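Local coordinates for acyl-CoA dehydrogenase domain protein Tcur3481 (Thermomonospora curvata, PDB 6WY9) that binds a flavin-adenine dinucleotide cofactor and probably works as an acyl-CoA dehydrogenase, in an assembly of four protein chains, at residues Gly149-Val154 and Leu164-Gly169; Ser236-Ile241 and His313-Leu318; Trp281-Ala286 and Gly294-Val299. All coordinates share one frame; numbering follows the deposited sequence. Where two conformers were deposited one is given.

Contact 1: Gly149-Val154 and Leu164-Gly169; sequences GTKAVV and LVSATG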
ATOM      1  N   GLY B 149      10.352  38.118   9.679  1.00 52.97           N
ATOM      2  CA  GLY B 149       9.525  37.090   9.087  1.00 51.26           C
ATOM      3  C   GLY B 149       8.734  36.421  10.192  1.00 52.23           C
ATOM      4  O   GLY B 149       8.620  36.956  11.302  1.00 53.45           O
ATOM      5  N   THR B 150       8.207  35.245   9.873  1.00 51.77           N
ATOM      6  CA  THR B 150       7.479  34.429  10.840  1.00 51.58           C
ATOM      7  C   THR B 150       7.932  32.998  10.675  1.00 49.10           C
ATOM      8  O   THR B 150       8.200  32.565   9.549  1.00 47.68           O
ATOM      9  CB  THR B 150       5.986  34.472  10.593  1.00 54.11           C
ATOM     10  OG1 THR B 150       5.789  34.025   9.260  1.00 55.83           O
ATOM     11  CG2 THR B 150       5.453  35.885  10.675  1.00 55.18           C
ATOM     12  N   LYS B 151       7.979  32.253  11.777  1.00 46.52           N
ATOM     13  CA  LYS B 151       8.248  30.820  11.712  1.00 45.29           C
ATOM     14  C   LYS B 151       7.087  30.074  12.354  1.00 45.27           C
ATOM     15  O   LYS B 151       6.430  30.587  13.272  1.00 46.32           O
ATOM     16  CB  LYS B 151       9.552  30.436  12.425  1.00 45.04           C
ATOM     17  CG  LYS B 151      10.723  31.341  12.115  1.00 45.04           C
ATOM     18  CD  LYS B 151      11.156  31.277  10.618  1.00 46.03           C
ATOM     19  CE  LYS B 151      11.799  29.915  10.246  1.00 43.46           C
ATOM     20  NZ  LYS B 151      12.211  29.930   8.819  1.00 44.14           N
ATOM     21  N   ALA B 152       6.834  28.873  11.867  1.00 41.84           N
ATOM     22  CA  ALA B 152       5.664  28.114  12.276  1.00 41.59           C
ATOM     23  C   ALA B 152       6.007  27.093  13.359  1.00 40.81           C
ATOM     24  O   ALA B 152       6.988  26.351  13.244  1.00 38.82           O
ATOM     25  CB  ALA B 152       5.055  27.384  11.059  1.00 40.12           C
ATOM     26  N   VAL B 153       5.125  26.990  14.362  1.00 40.17           N
ATOM     27  CA  VAL B 153       5.090  25.839  15.260  1.00 40.69           C
ATOM     28  C   VAL B 153       6.495  25.458  15.712  1.00 40.58           C
ATOM     29  O   VAL B 153       6.939  24.312  15.549  1.00 39.90           O
ATOM     30  CB  VAL B 153       4.365  24.609  14.639  1.00 40.93           C
ATOM     31  CG1 VAL B 153       2.839  24.843  14.546  1.00 41.54           C
ATOM     32  CG2 VAL B 153       4.950  24.162  13.278  1.00 40.44           C
ATOM     33  N   VAL B 154       7.176  26.399  16.335  1.00 40.65           N
ATOM     34  CA  VAL B 154       8.472  26.129  16.947  1.00 42.50           C
ATOM     35  C   VAL B 154       8.284  25.223  18.154  1.00 43.14           C
ATOM     36  O   VAL B 154       7.512  25.567  19.059  1.00 43.67           O
ATOM     37  CB  VAL B 154       9.140  27.456  17.350  1.00 42.53           C
ATOM     38  CG1 VAL B 154      10.470  27.194  18.044  1.00 43.44           C
ATOM     39  CG2 VAL B 154       9.254  28.330  16.104  1.00 43.16           C
ATOM     40  N   LEU B 164      17.727  28.602  17.365  1.00 49.90           N
ATOM     41  CA  LEU B 164      18.330  28.657  16.046  1.00 48.63           C
ATOM     42  C   LEU B 164      17.215  28.837  15.022  1.00 48.56           C
ATOM     43  O   LEU B 164      16.304  27.998  14.941  1.00 50.34           O
ATOM     44  CB  LEU B 164      19.130  27.388  15.761  1.00 47.13           C
ATOM     45  CG  LEU B 164      20.182  27.024  16.786  1.00 48.01           C
ATOM     46  CD1 LEU B 164      21.020  25.864  16.293  1.00 48.27           C
ATOM     47  CD2 LEU B 164      21.092  28.279  17.141  1.00 49.31           C
ATOM     48  N   VAL B 165      17.305  29.900  14.226  1.00 46.82           N
ATOM     49  CA  VAL B 165      16.264  30.329  13.289  1.00 44.97           C
ATOM     50  C   VAL B 165      16.847  30.310  11.877  1.00 44.74           C
ATOM     51  O   VAL B 165      17.861  30.966  11.633  1.00 44.93           O
ATOM     52  CB  VAL B 165      15.781  31.758  13.619  1.00 45.55           C
ATOM     53  CG1 VAL B 165      14.776  32.283  12.543  1.00 46.82           C
ATOM     54  CG2 VAL B 165      15.218  31.837  15.033  1.00 45.85           C
ATOM     55  N   SER B 166      16.193  29.602  10.946  1.00 43.97           N
ATOM     56  CA  SER B 166      16.639  29.616   9.560  1.00 44.17           C
ATOM     57  C   SER B 166      16.050  30.837   8.840  1.00 45.77           C
ATOM     58  O   SER B 166      14.890  31.213   9.064  1.00 45.52           O
ATOM     59  CB  SER B 166      16.255  28.289   8.863  1.00 43.52           C
ATOM     60  OG  SER B 166      14.859  28.190   8.649  1.00 41.78           O
ATOM     61  N   ALA B 167      16.879  31.489   8.019  1.00 46.23           N
ATOM     62  CA  ALA B 167      16.515  32.704   7.283  1.00 48.22           C
ATOM     63  C   ALA B 167      17.396  32.835   6.041  1.00 49.83           C
ATOM     64  O   ALA B 167      18.494  32.273   5.974  1.00 52.74           O
ATOM     65  CB  ALA B 167      16.653  33.958   8.161  1.00 48.35           C
ATOM     66  N   THR B 168      16.914  33.580   5.059  1.00 48.89           N
ATOM     67  CA  THR B 168      17.683  33.835   3.835  1.00 51.55           C
ATOM     68  C   THR B 168      18.286  35.235   3.888  1.00 55.01           C
ATOM     69  O   THR B 168      17.560  36.236   4.028  1.00 56.13           O
ATOM     70  CB  THR B 168      16.806  33.627   2.601  1.00 51.50           C
ATOM     71  OG1 THR B 168      16.409  32.239   2.560  1.00 50.72           O
ATOM     72  CG2 THR B 168      17.549  34.015   1.264  1.00 54.41           C
ATOM     73  N   GLY B 169      19.624  35.296   3.834  1.00 57.35           N
ATOM     74  CA  GLY B 169      20.334  36.549   3.758  1.00 60.09           C
ATOM     75  C   GLY B 169      20.715  36.892   2.330  1.00 61.75           C
ATOM     76  O   GLY B 169      20.235  36.273   1.380  1.00 60.14           O
TER
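In the beta-domain of this acyl-CoA dehydrogenase fold, Lys151 reaches from strand 144-154 to Val165 and Ser166 on strand 160-169. The two segments share no backbone hydrogen bonds. Their nearest CA atoms, those of Lys151 and Val165, are 8.2 Å apart. The lysine chain bridges this distance. Its CG stands anti to the carbonyl carbon (chi1 -45°), and the chain then bends at chi2 and chi3, about the CB-CG and CG-CD bonds. The bends carry the ammonium group past Val165 and onto Ser166. Lys151 NZ gives a 3.0 Å hydrogen bond to Ser166 O. A second hydrogen bond, from Lys151 NZ to Ser166 OG, is 3.2 Å long. At the carbonyl the ammonium group comes in above the plane, 38° out of it, and does not sit on a lone pair. Ser166 thus grips the ammonium group with backbone and side chain together. A third partner is Glu125, which forms a salt bridge with NZ and is likely to offset the buried charge. Strand 118-122 runs parallel to strand 160-169 as its neighbour in the mixed sheet. Its Ala122 touches both Lys151 and Val165. The apolar part of the contact is slight: Lys151 CG lies 4.2 Å from Val165 CG1, and the two side chains slant across each other. Further along the first strand, Val153 and Val154 both face Gly199 in a G1 beta bulge. Val153 has the positive phi (45°) of the first bulge position. Replacing Lys151 with a methionine would probably leave Glu125 without its salt-bridge mate inside the protein, and Ser166 O and OG without the ammonium group they both bind. Leu201 and Leu203 of strand 197-203 also pack on the lysine chain.

Contact 2: Ser236-Ile241 and His313-Leu318; sequences SGALHI and HRTQHL. With FDA (dihydroflavine-adenine dinucleotide), chain C.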
ATOM      1  N   SER B 236       8.488   1.279  17.856  1.00 36.04           N
ATOM      2  CA  SER B 236       8.880   0.108  18.624  1.00 38.88           C
ATOM      3  C   SER B 236       8.025  -0.026  19.881  1.00 39.23           C
ATOM      4  O   SER B 236       7.540  -1.115  20.206  1.00 38.71           O
ATOM      5  CB  SER B 236      10.369   0.208  19.007  1.00 40.84           C
ATOM      6  OG  SER B 236      11.173   0.199  17.832  1.00 44.25           O
ATOM      7  N   GLY B 237       7.854   1.074  20.613  1.00 38.47           N
ATOM      8  CA  GLY B 237       7.059   1.012  21.830  1.00 38.33           C
ATOM      9  C   GLY B 237       5.607   0.703  21.524  1.00 38.60           C
ATOM     10  O   GLY B 237       4.978  -0.097  22.216  1.00 37.90           O
ATOM     11  N   ALA B 238       5.064   1.320  20.467  1.00 37.03           N
ATOM     12  CA  ALA B 238       3.688   1.046  20.068  1.00 37.50           C
ATOM     13  C   ALA B 238       3.503  -0.436  19.747  1.00 36.62           C
ATOM     14  O   ALA B 238       2.536  -1.074  20.190  1.00 34.68           O
ATOM     15  CB  ALA B 238       3.320   1.910  18.841  1.00 35.76           C
ATOM     16  N   LEU B 239       4.410  -0.989  18.939  1.00 34.71           N
ATOM     17  CA  LEU B 239       4.323  -2.408  18.609  1.00 36.21           C
ATOM     18  C   LEU B 239       4.399  -3.279  19.874  1.00 37.28           C
ATOM     19  O   LEU B 239       3.626  -4.235  20.028  1.00 36.78           O
ATOM     20  CB  LEU B 239       5.434  -2.794  17.632  1.00 35.29           C
ATOM     21  CG  LEU B 239       5.383  -4.257  17.190  1.00 35.80           C
ATOM     22  CD1 LEU B 239       3.971  -4.702  16.630  1.00 34.57           C
ATOM     23  CD2 LEU B 239       6.472  -4.524  16.129  1.00 36.04           C
ATOM     24  N   HIS B 240       5.323  -2.960  20.786  1.00 37.79           N
ATOM     25  CA  HIS B 240       5.462  -3.761  21.996  1.00 39.75           C
ATOM     26  C   HIS B 240       4.161  -3.765  22.797  1.00 38.76           C
ATOM     27  O   HIS B 240       3.681  -4.825  23.211  1.00 37.09           O
ATOM     28  CB  HIS B 240       6.636  -3.259  22.844  1.00 43.63           C
ATOM     29  CG  HIS B 240       6.857  -4.074  24.091  1.00 49.64           C
ATOM     30  ND1 HIS B 240       7.446  -5.321  24.075  1.00 51.90           N
ATOM     31  CD2 HIS B 240       6.525  -3.838  25.382  1.00 51.65           C
ATOM     32  CE1 HIS B 240       7.480  -5.812  25.305  1.00 53.33           C
ATOM     33  NE2 HIS B 240       6.922  -4.933  26.115  1.00 52.70           N
ATOM     34  N   ILE B 241       3.561  -2.590  23.002  1.00 37.59           N
ATOM     35  CA  ILE B 241       2.333  -2.505  23.798  1.00 39.29           C
ATOM     36  C   ILE B 241       1.214  -3.301  23.131  1.00 36.96           C
ATOM     37  O   ILE B 241       0.431  -4.005  23.788  1.00 37.34           O
ATOM     38  CB  ILE B 241       1.918  -1.023  23.966  1.00 37.96           C
ATOM     39  CG1 ILE B 241       2.836  -0.295  24.957  1.00 39.33           C
ATOM     40  CG2 ILE B 241       0.390  -0.916  24.415  1.00 37.14           C
ATOM     41  CD1 ILE B 241       2.761   1.234  24.710  1.00 37.50           C
ATOM     42  N   HIS B 313      -0.760   3.742  12.909  1.00 33.58           N
ATOM     43  CA  HIS B 313      -2.132   3.465  12.469  1.00 33.60           C
ATOM     44  C   HIS B 313      -2.514   2.001  12.700  1.00 34.92           C
ATOM     45  O   HIS B 313      -3.662   1.696  13.088  1.00 34.02           O
ATOM     46  CB  HIS B 313      -2.297   3.817  10.975  1.00 35.39           C
ATOM     47  CG  HIS B 313      -2.665   5.257  10.746  1.00 36.72           C
ATOM     48  ND1 HIS B 313      -3.975   5.712  10.831  1.00 37.35           N
ATOM     49  CD2 HIS B 313      -1.899   6.352  10.521  1.00 36.19           C
ATOM     50  CE1 HIS B 313      -4.000   7.014  10.580  1.00 38.43           C
ATOM     51  NE2 HIS B 313      -2.760   7.425  10.368  1.00 36.10           N
ATOM     52  N   ARG B 314      -1.598   1.066  12.408  1.00 32.81           N
ATOM     53  CA  ARG B 314      -1.965  -0.336  12.632  1.00 34.34           C
ATOM     54  C   ARG B 314      -2.165  -0.596  14.125  1.00 35.26           C
ATOM     55  O   ARG B 314      -3.088  -1.319  14.505  1.00 34.31           O
ATOM     56  CB  ARG B 314      -0.903  -1.300  12.058  1.00 32.74           C
ATOM     57  CG  ARG B 314      -0.774  -1.267  10.519  1.00 33.63           C
ATOM     58  CD  ARG B 314      -0.111  -2.548   9.951  1.00 35.09           C
ATOM     59  NE  ARG B 314       0.422  -2.296   8.608  1.00 35.01           N
ATOM     60  CZ  ARG B 314       1.605  -1.754   8.395  1.00 35.46           C
ATOM     61  NH1 ARG B 314       2.345  -1.426   9.461  1.00 35.15           N
ATOM     62  NH2 ARG B 314       2.057  -1.552   7.152  1.00 34.67           N
ATOM     63  N   THR B 315      -1.325  -0.010  14.986  1.00 34.70           N
ATOM     64  CA  THR B 315      -1.474  -0.327  16.411  1.00 36.38           C
ATOM     65  C   THR B 315      -2.732   0.333  16.987  1.00 37.92           C
ATOM     66  O   THR B 315      -3.323  -0.196  17.936  1.00 39.63           O
ATOM     67  CB  THR B 315      -0.196   0.049  17.208  1.00 36.42           C
ATOM     68  OG1 THR B 315       0.125   1.429  17.023  1.00 36.14           O
ATOM     69  CG2 THR B 315       1.048  -0.831  16.789  1.00 35.84           C
ATOM     70  N   GLN B 316      -3.201   1.450  16.411  1.00 35.41           N
ATOM     71  CA  GLN B 316      -4.530   1.932  16.795  1.00 35.16           C
ATOM     72  C   GLN B 316      -5.609   0.932  16.397  1.00 36.08           C
ATOM     73  O   GLN B 316      -6.459   0.542  17.206  1.00 35.25           O
ATOM     74  CB  GLN B 316      -4.849   3.276  16.143  1.00 33.47           C
ATOM     75  CG  GLN B 316      -4.189   4.485  16.771  1.00 35.55           C
ATOM     76  CD  GLN B 316      -4.370   4.556  18.278  1.00 36.85           C
ATOM     77  OE1 GLN B 316      -3.372   4.565  19.001  1.00 37.26           O
ATOM     78  NE2 GLN B 316      -5.644   4.657  18.759  1.00 35.63           N
ATOM     79  N   HIS B 317      -5.602   0.528  15.136  1.00 34.72           N
ATOM     80  CA  HIS B 317      -6.656  -0.321  14.651  1.00 36.45           C
ATOM     81  C   HIS B 317      -6.742  -1.623  15.456  1.00 36.77           C
ATOM     82  O   HIS B 317      -7.847  -2.074  15.818  1.00 35.29           O
ATOM     83  CB  HIS B 317      -6.439  -0.605  13.154  1.00 35.57           C
ATOM     84  CG  HIS B 317      -7.483  -1.532  12.619  1.00 37.13           C
ATOM     85  ND1 HIS B 317      -8.780  -1.123  12.408  1.00 36.60           N
ATOM     86  CD2 HIS B 317      -7.463  -2.873  12.379  1.00 37.08           C
ATOM     87  CE1 HIS B 317      -9.510  -2.157  12.012  1.00 38.71           C
ATOM     88  NE2 HIS B 317      -8.736  -3.233  12.002  1.00 37.49           N
ATOM     89  N   LEU B 318      -5.586  -2.261  15.711  1.00 36.18           N
ATOM     90  CA  LEU B 318      -5.534  -3.565  16.394  1.00 36.14           C
ATOM     91  C   LEU B 318      -6.068  -3.507  17.833  1.00 37.42           C
ATOM     92  O   LEU B 318      -6.395  -4.552  18.412  1.00 38.60           O
ATOM     93  CB  LEU B 318      -4.080  -4.063  16.384  1.00 33.66           C
ATOM     94  CG  LEU B 318      -3.652  -4.478  14.969  1.00 35.61           C
ATOM     95  CD1 LEU B 318      -2.124  -4.825  14.879  1.00 35.20           C
ATOM     96  CD2 LEU B 318      -4.494  -5.713  14.574  1.00 33.22           C
TER
HETATM   97  PA  FDA C 401     -11.928  -6.093  19.816  1.00 36.59           P
HETATM   98  O1A FDA C 401     -11.004  -6.309  20.972  1.00 37.23           O
HETATM   99  O2A FDA C 401     -13.096  -7.066  19.585  1.00 35.31           O
HETATM  100  O5B FDA C 401     -11.022  -6.259  18.395  1.00 38.90           O
HETATM  101  C5B FDA C 401      -9.961  -5.343  18.459  1.00 37.80           C
HETATM  102  C4B FDA C 401      -9.211  -5.445  17.118  1.00 38.75           C
HETATM  103  O4B FDA C 401      -8.905  -6.909  16.937  1.00 38.45           O
HETATM  104  C3B FDA C 401     -10.099  -5.154  15.906  1.00 37.70           C
HETATM  105  O3B FDA C 401     -10.091  -3.820  15.555  1.00 36.38           O
HETATM  106  C2B FDA C 401      -9.382  -5.933  14.817  1.00 38.44           C
HETATM  107  O2B FDA C 401      -8.093  -5.337  14.405  1.00 38.84           O
HETATM  108  C1B FDA C 401      -8.992  -7.270  15.521  1.00 38.35           C
HETATM  109  N9A FDA C 401      -9.932  -8.369  15.309  1.00 38.20           N
HETATM  110  C8A FDA C 401     -11.097  -8.687  16.034  1.00 37.99           C
HETATM  111  N7A FDA C 401     -11.674  -9.801  15.601  1.00 37.47           N
HETATM  112  C5A FDA C 401     -10.880 -10.232  14.561  1.00 36.80           C
HETATM  113  C6A FDA C 401     -11.003 -11.335  13.701  1.00 36.86           C
HETATM  114  N6A FDA C 401     -12.019 -12.212  13.817  1.00 35.35           N
HETATM  115  N1A FDA C 401     -10.088 -11.550  12.731  1.00 36.31           N
HETATM  116  C2A FDA C 401      -9.092 -10.618  12.671  1.00 37.18           C
HETATM  117  N3A FDA C 401      -8.846  -9.510  13.412  1.00 35.39           N
HETATM  118  C4A FDA C 401      -9.775  -9.359  14.369  1.00 37.15           C
HETATM  119  N1  FDA C 401     -20.590   0.198  20.655  1.00 42.49           N
HETATM  120  C2  FDA C 401     -21.935   0.185  21.081  1.00 44.16           C
HETATM  121  O2  FDA C 401     -22.447  -0.870  21.515  1.00 45.25           O
HETATM  122  N3  FDA C 401     -22.622   1.390  20.980  1.00 43.57           N
HETATM  123  C4  FDA C 401     -22.063   2.597  20.499  1.00 41.87           C
HETATM  124  O4  FDA C 401     -22.745   3.613  20.472  1.00 40.31           O
HETATM  125  C4X FDA C 401     -20.686   2.519  20.091  1.00 41.06           C
HETATM  126  N5  FDA C 401     -20.057   3.668  19.608  1.00 40.82           N
HETATM  127  C5X FDA C 401     -18.692   3.737  19.685  1.00 38.59           C
HETATM  128  C6  FDA C 401     -18.050   4.919  19.634  1.00 38.91           C
HETATM  129  C7  FDA C 401     -16.637   4.945  19.744  1.00 39.36           C
HETATM  130  C7M FDA C 401     -15.999   6.211  19.691  1.00 39.63           C
HETATM  131  C8  FDA C 401     -15.907   3.823  19.871  1.00 40.08           C
HETATM  132  C8M FDA C 401     -14.433   3.847  19.974  1.00 40.97           C
HETATM  133  C9  FDA C 401     -16.560   2.602  19.891  1.00 39.73           C
HETATM  134  C9A FDA C 401     -17.948   2.568  19.813  1.00 39.07           C
HETATM  135  N10 FDA C 401     -18.631   1.340  19.829  1.00 40.09           N
HETATM  136  C10 FDA C 401     -19.983   1.372  20.185  1.00 42.37           C
HETATM  137  C1' FDA C 401     -17.855   0.092  20.081  1.00 40.26           C
HETATM  138  C2' FDA C 401     -17.461  -0.625  18.760  1.00 41.26           C
HETATM  139  O2' FDA C 401     -18.537  -1.203  18.193  1.00 41.20           O
HETATM  140  C3' FDA C 401     -16.355  -1.679  19.221  1.00 40.33           C
HETATM  141  O3' FDA C 401     -15.161  -1.023  19.598  1.00 37.90           O
HETATM  142  C4' FDA C 401     -16.109  -2.711  18.130  1.00 41.52           C
HETATM  143  O4' FDA C 401     -17.244  -3.502  18.048  1.00 43.24           O
HETATM  144  C5' FDA C 401     -14.804  -3.480  18.470  1.00 42.98           C
HETATM  145  O5' FDA C 401     -15.011  -4.155  19.676  1.00 40.99           O
HETATM  146  P   FDA C 401     -13.675  -4.007  20.612  1.00 38.70           P
HETATM  147  O1P FDA C 401     -13.475  -2.577  20.757  1.00 37.94           O
HETATM  148  O2P FDA C 401     -13.902  -4.880  21.837  1.00 40.06           O
HETATM  149  O3P FDA C 401     -12.360  -4.567  19.768  1.00 36.40           O
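The imidazole ring of His317 has the ribose hydroxyl oxygen O3B of FDA over one face, 3.8 Å above the ring plane and shifted toward the rim. The second ribose oxygen, FDA O2B, is 3.3 Å from His317 NE2. Both ring nitrogens are hydrogen-bonded to side chains of a neighbouring subunit: ND1 to a polar one and NE2 to an acidic one. These two bonds fix the turn of the ring. The backbone takes part as well. FDA O3B donates a 2.9 Å hydrogen bond to His317 O.

Two residues earlier on the same helix, Thr315 meets Ala238 of helix 215-248. Thr315 OG1 lies 3.7 Å from Ala238 CB. Thr315 CG2 rests 3.7 Å from Ala238 O and 4.0 Å from Leu239 N. With chi1 at 56°, OG1 is placed between the backbone N and the carbonyl carbon. There it makes weak hydrogen bonds back to Val311 O and Val312 O, and no hydrogen bond crosses to the other helix. The small residues let the backbones come close, with the CA atoms of Ala238 and Thr315 6.5 Å apart. This is close helix packing in the C-terminal helical domain of the acyl-CoA dehydrogenase fold, beside the adenosine ribose end of the FDA site, which is shared with a neighbouring chain.

Contact 3: Trp281-Ala286 and Gly294-Val299; sequences WQAVCA and GKAALV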
ATOM      1  N   TRP B 281      20.560   3.960  11.054  1.00 38.49           N
ATOM      2  CA  TRP B 281      21.967   3.843  11.399  1.00 42.97           C
ATOM      3  C   TRP B 281      22.841   4.104  10.186  1.00 41.69           C
ATOM      4  O   TRP B 281      23.956   4.610  10.326  1.00 43.12           O
ATOM      5  CB  TRP B 281      22.198   2.490  12.080  1.00 46.91           C
ATOM      6  CG  TRP B 281      21.633   2.627  13.505  1.00 51.88           C
ATOM      7  CD1 TRP B 281      20.434   2.135  13.980  1.00 51.97           C
ATOM      8  CD2 TRP B 281      22.183   3.432  14.574  1.00 55.76           C
ATOM      9  NE1 TRP B 281      20.249   2.529  15.295  1.00 54.92           N
ATOM     10  CE2 TRP B 281      21.296   3.332  15.675  1.00 58.01           C
ATOM     11  CE3 TRP B 281      23.356   4.195  14.712  1.00 59.26           C
ATOM     12  CZ2 TRP B 281      21.540   3.971  16.897  1.00 61.53           C
ATOM     13  CZ3 TRP B 281      23.602   4.828  15.934  1.00 62.62           C
ATOM     14  CH2 TRP B 281      22.693   4.711  17.008  1.00 63.80           C
ATOM     15  N   GLN B 282      22.317   3.881   8.986  1.00 41.21           N
ATOM     16  CA  GLN B 282      23.065   4.300   7.803  1.00 42.33           C
ATOM     17  C   GLN B 282      23.200   5.823   7.747  1.00 41.64           C
ATOM     18  O   GLN B 282      24.246   6.352   7.341  1.00 44.58           O
ATOM     19  CB  GLN B 282      22.379   3.735   6.547  1.00 41.91           C
ATOM     20  CG  GLN B 282      23.023   4.133   5.222  1.00 46.42           C
ATOM     21  CD  GLN B 282      24.443   3.601   5.093  1.00 52.38           C
ATOM     22  OE1 GLN B 282      24.752   2.509   5.553  1.00 53.51           O
ATOM     23  NE2 GLN B 282      25.307   4.378   4.479  1.00 55.11           N
ATOM     24  N   ALA B 283      22.128   6.547   8.108  1.00 40.03           N
ATOM     25  CA  ALA B 283      22.208   8.004   8.128  1.00 41.19           C
ATOM     26  C   ALA B 283      23.238   8.459   9.143  1.00 42.47           C
ATOM     27  O   ALA B 283      24.047   9.345   8.859  1.00 43.91           O
ATOM     28  CB  ALA B 283      20.839   8.604   8.456  1.00 41.34           C
ATOM     29  N   VAL B 284      23.250   7.828  10.326  1.00 42.62           N
ATOM     30  CA  VAL B 284      24.233   8.204  11.354  1.00 46.46           C
ATOM     31  C   VAL B 284      25.637   7.922  10.852  1.00 49.55           C
ATOM     32  O   VAL B 284      26.520   8.788  10.889  1.00 50.32           O
ATOM     33  CB  VAL B 284      23.943   7.454  12.677  1.00 45.14           C
ATOM     34  CG1 VAL B 284      25.071   7.723  13.715  1.00 46.97           C
ATOM     35  CG2 VAL B 284      22.534   7.812  13.206  1.00 43.85           C
ATOM     36  N   CYS B 285      25.864   6.706  10.341  1.00 54.06           N
ATOM     37  CA  CYS B 285      27.186   6.355   9.847  0.53 57.54           C
ATOM     38  C   CYS B 285      27.624   7.292   8.726  1.00 58.83           C
ATOM     39  O   CYS B 285      28.798   7.678   8.648  1.00 61.02           O
ATOM     40  CB  CYS B 285      27.188   4.892   9.400  0.53 58.71           C
ATOM     41  SG  CYS B 285      27.121   3.754  10.817  0.53 59.43           S
ATOM     42  N   ALA B 286      26.688   7.673   7.845  1.00 54.46           N
ATOM     43  CA  ALA B 286      27.037   8.592   6.756  1.00 54.79           C
ATOM     44  C   ALA B 286      27.426   9.965   7.290  1.00 56.76           C
ATOM     45  O   ALA B 286      28.345  10.603   6.781  1.00 58.97           O
ATOM     46  CB  ALA B 286      25.867   8.725   5.772  1.00 53.03           C
ATOM     47  N   GLY B 294      23.028  14.396   1.598  1.00 66.38           N
ATOM     48  CA  GLY B 294      21.702  14.407   2.176  1.00 64.55           C
ATOM     49  C   GLY B 294      20.827  13.214   1.872  1.00 66.23           C
ATOM     50  O   GLY B 294      19.739  13.114   2.450  1.00 59.65           O
ATOM     51  N   LYS B 295      21.241  12.293   0.992  1.00 38.48           N
ATOM     52  CA  LYS B 295      20.324  11.204   0.623  1.00 38.33           C
ATOM     53  C   LYS B 295      20.053  10.279   1.811  1.00 37.99           C
ATOM     54  O   LYS B 295      18.924   9.819   1.993  1.00 37.62           O
ATOM     55  CB  LYS B 295      20.857  10.418  -0.573  1.00 41.41           C
ATOM     56  CG  LYS B 295      20.813  11.235  -1.885  1.00 45.10           C
ATOM     57  CD  LYS B 295      20.999  10.356  -3.150  1.00 49.43           C
ATOM     58  CE  LYS B 295      22.420   9.864  -3.307  1.00 53.19           C
ATOM     59  NZ  LYS B 295      23.258  10.953  -3.859  1.00 55.42           N
ATOM     60  N   ALA B 296      21.078   9.922   2.567  1.00 37.91           N
ATOM     61  CA  ALA B 296      20.862   8.914   3.597  1.00 40.03           C
ATOM     62  C   ALA B 296      19.901   9.431   4.668  1.00 40.75           C
ATOM     63  O   ALA B 296      19.076   8.674   5.178  1.00 39.77           O
ATOM     64  CB  ALA B 296      22.193   8.474   4.205  1.00 38.79           C
ATOM     65  N   ALA B 297      20.017  10.716   5.033  1.00 43.03           N
ATOM     66  CA  ALA B 297      19.131  11.296   6.035  1.00 42.77           C
ATOM     67  C   ALA B 297      17.686  11.335   5.555  1.00 41.88           C
ATOM     68  O   ALA B 297      16.764  11.050   6.333  1.00 41.81           O
ATOM     69  CB  ALA B 297      19.640  12.697   6.412  1.00 43.43           C
ATOM     70  N   LEU B 298      17.468  11.657   4.264  1.00 39.09           N
ATOM     71  CA  LEU B 298      16.127  11.663   3.700  1.00 37.82           C
ATOM     72  C   LEU B 298      15.531  10.267   3.621  1.00 36.01           C
ATOM     73  O   LEU B 298      14.310  10.114   3.779  1.00 34.13           O
ATOM     74  CB  LEU B 298      16.136  12.315   2.304  1.00 39.22           C
ATOM     75  CG  LEU B 298      15.996  13.853   2.308  1.00 41.85           C
ATOM     76  CD1 LEU B 298      16.354  14.460   0.926  1.00 41.57           C
ATOM     77  CD2 LEU B 298      14.547  14.255   2.746  1.00 39.51           C
ATOM     78  N   VAL B 299      16.353   9.248   3.333  1.00 35.50           N
ATOM     79  CA  VAL B 299      15.870   7.870   3.360  1.00 34.78           C
ATOM     80  C   VAL B 299      15.442   7.502   4.779  1.00 35.94           C
ATOM     81  O   VAL B 299      14.361   6.941   4.986  1.00 35.27           O
ATOM     82  CB  VAL B 299      16.938   6.883   2.822  1.00 35.84           C
ATOM     83  CG1 VAL B 299      16.563   5.439   3.143  1.00 33.13           C
ATOM     84  CG2 VAL B 299      17.094   7.008   1.289  1.00 34.70           C
TER
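Gln282 O accepts a 2.8 Å hydrogen bond from Ala286 N within its own helix, and it also has Ala296 CB 4.3 Å away on the facing helix. That methyl group is the centre of the contact. Ala296 CB lies 4.0 Å from Ala286 CB and at the same distance from Ala283 CA, so it presses against the backbone as well as a side chain. The match is returned. Ala283 CB lies 3.7 Å from Ala296 O and 4.0 Å from Ala297 CA. No hydrogen bond joins the two segments.

The two segments form a helical hairpin in the C-terminal helical domain: the end of helix 260-288 turns back through a short loop into the start of helix 295-319. The axes of segments 281-286 and 295-299 are nearly antiparallel, at 157°, and approach to 8.1 Å. Alanines on both sides make this possible. The CA atoms of Ala283 and Ala296 are only 4.8 Å apart. Gly294 takes the N-cap position of the second helix, with a positive phi of 82°. Just after it, Lys295 N is hydrogen-bonded to Asp293 OD2, which ties the loop to the first turn. Thr225 of helix 215-248 touches both Ala283 and Ala297 and so covers one side of the joint. An acidic side chain of a neighbouring subunit packs on Gln282.

In the fold
Contacts 2 and 3 share helix 295-319. Contact 3 uses its first turn and contact 2 its last ones. Their centres are 26 Å apart, and their nearest atoms about 10 Å. In the chain, both segments of contact 3 fall between those of contact 2. Contact 1 comes earlier and belongs to the beta-domain, not the helical one. Its centre is 34 Å from that of contact 2, on the opposite side of the chain's centre, and 25 Å from that of contact 3. No two of the three touch. Contact 2 alone includes residues of the dihydroflavin pocket, His317 and Leu318. Contacts 1 and 3 are structural packing away from it.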